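Local coordinates for protein choline dehydrogenase and related flavoproteins (Aspergillus oryzae, PDB 3Q9T) that oxidises formate as an FAD-dependent oxidase of the glucose-methanol-choline oxidoreductase family, with 8-formyl-FAD as its flavin, at residues L423-S428 against I549-I554. Sequence-based numbering, arbitrary orientation.
Sequences LVRPIS and IPDCRI. With FAY ([(2R,3S,4R,5R)-5-(6-amino-9H-purin-9-yl)-3,4-dihydroxytetrahydrofuran-2-yl]methyl (2R,3S,4S)-5-(8-formyl-7-methyl-2,4-dioxo-3,4-dihydrobenzo[g]pteridin-10(2H)-yl)-2,3,4-trihydroxypentyl dihydrogen diphosphate), chain D.
Val-424 and Asp-551 bring the two loops closest together, with 5.0 Å between their CA atoms, and no backbone hydrogen bond joins the two segments. Arg-425 carries the contact. Its side chain turns at chi2 (-96°) and again at chi3 (56°), and these two bends carry the guanidinium over to 549-554. NH1 and NH2 then grip a single atom end-on, the carbonyl oxygen of Ile-549. NH1 of Arg-425 lies 2.9 Å from Ile-549 O, and NH2 of Arg-425 lies 3.1 Å from the same oxygen. The oxygen sits in the guanidinium plane, so the pair of bonds would hold the group against turning. NH1 has a second acceptor. It forms a salt bridge of 2.7 Å from Arg-425 NH1 to Asp-551 OD1. The carboxylate is met from above its plane, and the two flat groups are turned 75° against each other. CG2 of Ile-549 lies 3.6 Å from NH2 of Arg-425, beside the gripped carbonyl. The CB of Val-424 points toward the other loop, and both methyls press closely on the Asp-551 carbonyl, though their exact placement is doubtful. The contact is buried. Asp-551 OD1 also bonds to Thr-108 OG1 and OD2 to His-105 N, at the start of helix 106-110, so its negative charge is probably spread over these partners. Farther along 549-554, Arg-553 NH1 gives a hydrogen bond of 3.1 Å to O4 of the flavin, while its NH2 is in a salt bridge with Asp-395. CD1 of Ile-554 lies against the ribityl hydroxyl O4'. The arrangement joins the loop after strand 415-423 to the loop that leads into helix 555-572, where Arg-553, Ile-554 and Gln-555 line the flavin pocket of this GMC oxidoreductase.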
# COMPACT_ATOMS: atom_id res chain seq x y z
N LEU A 423 -11.32 17.05 -1.22
CA LEU A 423 -11.83 17.53 0.08
C LEU A 423 -10.88 18.64 0.53
O LEU A 423 -9.71 18.40 0.88
CB LEU A 423 -11.85 16.41 1.10
CG LEU A 423 -12.77 16.38 2.32
CD1 LEU A 423 -12.00 15.76 3.49
CD2 LEU A 423 -13.35 17.73 2.71
N VAL A 424 -11.39 19.85 0.50
CA VAL A 424 -10.53 21.02 0.55
C VAL A 424 -10.42 21.53 2.01
O VAL A 424 -9.46 22.20 2.39
CB VAL A 424 -11.13 22.03 -0.46
CG1 VAL A 424 -11.48 23.33 0.18
CG2 VAL A 424 -10.24 22.15 -1.70
N ARG A 425 -11.40 21.15 2.83
CA ARG A 425 -11.42 21.48 4.25
C ARG A 425 -11.55 20.22 5.11
O ARG A 425 -12.57 20.03 5.77
CB ARG A 425 -12.59 22.41 4.54
CG ARG A 425 -12.40 23.82 3.97
CD ARG A 425 -11.86 24.76 5.01
NE ARG A 425 -10.61 24.28 5.60
CZ ARG A 425 -9.40 24.56 5.14
NH1 ARG A 425 -9.21 25.32 4.06
NH2 ARG A 425 -8.35 24.07 5.76
N PRO A 426 -10.51 19.35 5.11
CA PRO A 426 -10.61 18.12 5.90
C PRO A 426 -10.40 18.47 7.37
O PRO A 426 -9.93 19.55 7.66
CB PRO A 426 -9.43 17.30 5.38
CG PRO A 426 -8.42 18.33 4.99
CD PRO A 426 -9.20 19.48 4.44
N ILE A 427 -10.76 17.58 8.28
CA ILE A 427 -10.49 17.84 9.69
C ILE A 427 -9.64 16.76 10.33
O ILE A 427 -9.40 16.80 11.54
CB ILE A 427 -11.79 17.94 10.49
CG1 ILE A 427 -12.59 16.65 10.30
CG2 ILE A 427 -12.55 19.21 10.09
CD1 ILE A 427 -13.69 16.44 11.33
N SER A 428 -9.19 15.79 9.54
CA SER A 428 -8.23 14.81 10.06
C SER A 428 -6.97 15.51 10.57
O SER A 428 -6.55 16.52 10.01
CB SER A 428 -7.85 13.79 8.98
OG SER A 428 -8.93 12.92 8.72
N ILE A 549 -4.05 24.96 5.52
CA ILE A 549 -4.05 24.73 4.07
C ILE A 549 -5.20 25.47 3.37
O ILE A 549 -6.33 25.42 3.82
CB ILE A 549 -4.10 23.21 3.74
CG1 ILE A 549 -3.79 22.97 2.26
CG2 ILE A 549 -5.46 22.63 4.15
CD1 ILE A 549 -3.83 21.46 1.85
N PRO A 550 -4.89 26.19 2.29
CA PRO A 550 -5.94 26.93 1.56
C PRO A 550 -7.05 26.02 1.02
O PRO A 550 -6.87 24.80 0.97
CB PRO A 550 -5.16 27.59 0.40
CG PRO A 550 -3.75 27.72 0.92
CD PRO A 550 -3.53 26.54 1.84
N ASP A 551 -8.17 26.61 0.60
CA ASP A 551 -9.38 25.84 0.28
C ASP A 551 -9.41 25.39 -1.20
O ASP A 551 -10.47 25.36 -1.83
CB ASP A 551 -10.62 26.67 0.61
CG ASP A 551 -10.44 27.51 1.87
OD1 ASP A 551 -10.94 27.11 2.95
OD2 ASP A 551 -9.77 28.55 1.80
N CYS A 552 -8.26 25.03 -1.74
CA CYS A 552 -8.15 24.87 -3.17
C CYS A 552 -6.72 24.54 -3.50
O CYS A 552 -5.87 24.53 -2.60
CB CYS A 552 -8.49 26.20 -3.83
SG CYS A 552 -7.50 27.55 -3.17
N ARG A 553 -6.46 24.27 -4.78
CA ARG A 553 -5.11 24.08 -5.30
C ARG A 553 -4.19 25.24 -4.88
O ARG A 553 -4.54 26.40 -5.02
CB ARG A 553 -5.17 23.94 -6.83
CG ARG A 553 -5.98 22.72 -7.25
CD ARG A 553 -5.92 22.47 -8.75
NE ARG A 553 -6.58 21.21 -9.13
CZ ARG A 553 -6.36 20.57 -10.26
NH1 ARG A 553 -5.48 21.06 -11.13
NH2 ARG A 553 -7.00 19.43 -10.54
N ILE A 554 -3.00 24.92 -4.40
CA ILE A 554 -2.29 25.86 -3.53
C ILE A 554 -1.14 26.68 -4.12
O ILE A 554 -0.55 27.46 -3.39
CB ILE A 554 -1.72 25.11 -2.30
CG1 ILE A 554 -0.63 24.13 -2.76
CG2 ILE A 554 -2.85 24.38 -1.57
CD1 ILE A 554 0.17 23.47 -1.64
P FAY D . 7.38 24.72 -3.23
N1 FAY D . -1.03 23.62 -7.13
C2 FAY D . -1.88 24.45 -7.85
O2 FAY D . -2.09 25.60 -7.46
N3 FAY D . -2.10 24.21 -9.18
C4 FAY D . -2.00 22.92 -9.64
O4 FAY D . -2.83 22.54 -10.49
N5 FAY D . -1.01 20.76 -9.37
C6 FAY D . 0.32 18.83 -9.46
C7 FAY D . 1.41 18.09 -9.05
C8 FAY D . 2.21 18.56 -8.00
O8 FAY D . 4.28 18.32 -6.94
C9 FAY D . 1.97 19.83 -7.47
PA FAY D . 8.87 22.94 -4.84
C1' FAY D . 1.35 22.35 -6.08
C10 FAY D . -0.68 22.39 -7.64
N10 FAY D . 0.45 21.72 -7.15
N1A FAY D . 18.94 19.17 -2.79
O1A FAY D . 8.80 21.45 -4.97
C1B FAY D . 14.52 21.21 -4.77
O1P FAY D . 8.23 25.93 -3.56
C2' FAY D . 2.37 23.34 -6.69
O2' FAY D . 2.91 22.73 -7.81
C2A FAY D . 18.82 20.13 -3.79
O2A FAY D . 8.22 23.68 -5.96
C2B FAY D . 13.49 20.51 -5.64
O2B FAY D . 14.06 19.87 -6.78
O2P FAY D . 6.96 24.74 -1.77
C3' FAY D . 3.53 23.97 -5.85
O3' FAY D . 4.78 24.09 -6.51
N3A FAY D . 17.57 20.56 -4.20
C3B FAY D . 12.61 21.66 -6.05
O3B FAY D . 13.20 22.32 -7.14
O3P FAY D . 8.24 23.38 -3.44
C4' FAY D . 3.79 23.33 -4.51
O4' FAY D . 2.51 23.24 -3.87
C4A FAY D . 16.45 20.05 -3.62
C4B FAY D . 12.68 22.60 -4.87
O4B FAY D . 13.78 22.19 -4.08
C4X FAY D . -1.28 22.01 -8.85
C5' FAY D . 4.79 24.17 -3.68
O5' FAY D . 6.08 24.54 -4.21
C5A FAY D . 16.55 19.09 -2.61
C5B FAY D . 11.40 22.60 -4.07
O5B FAY D . 10.44 23.35 -4.78
C5X FAY D . -0.04 19.99 -8.78
C6A FAY D . 17.80 18.65 -2.19
N6A FAY D . 17.90 17.66 -1.29
N7A FAY D . 15.30 18.77 -2.22
C7M FAY D . 1.58 16.70 -9.62
C8A FAY D . 14.42 19.49 -2.94
C8M FAY D . 3.55 17.96 -7.84
C9A FAY D . 0.82 20.54 -7.81
N9A FAY D . 15.11 20.28 -3.81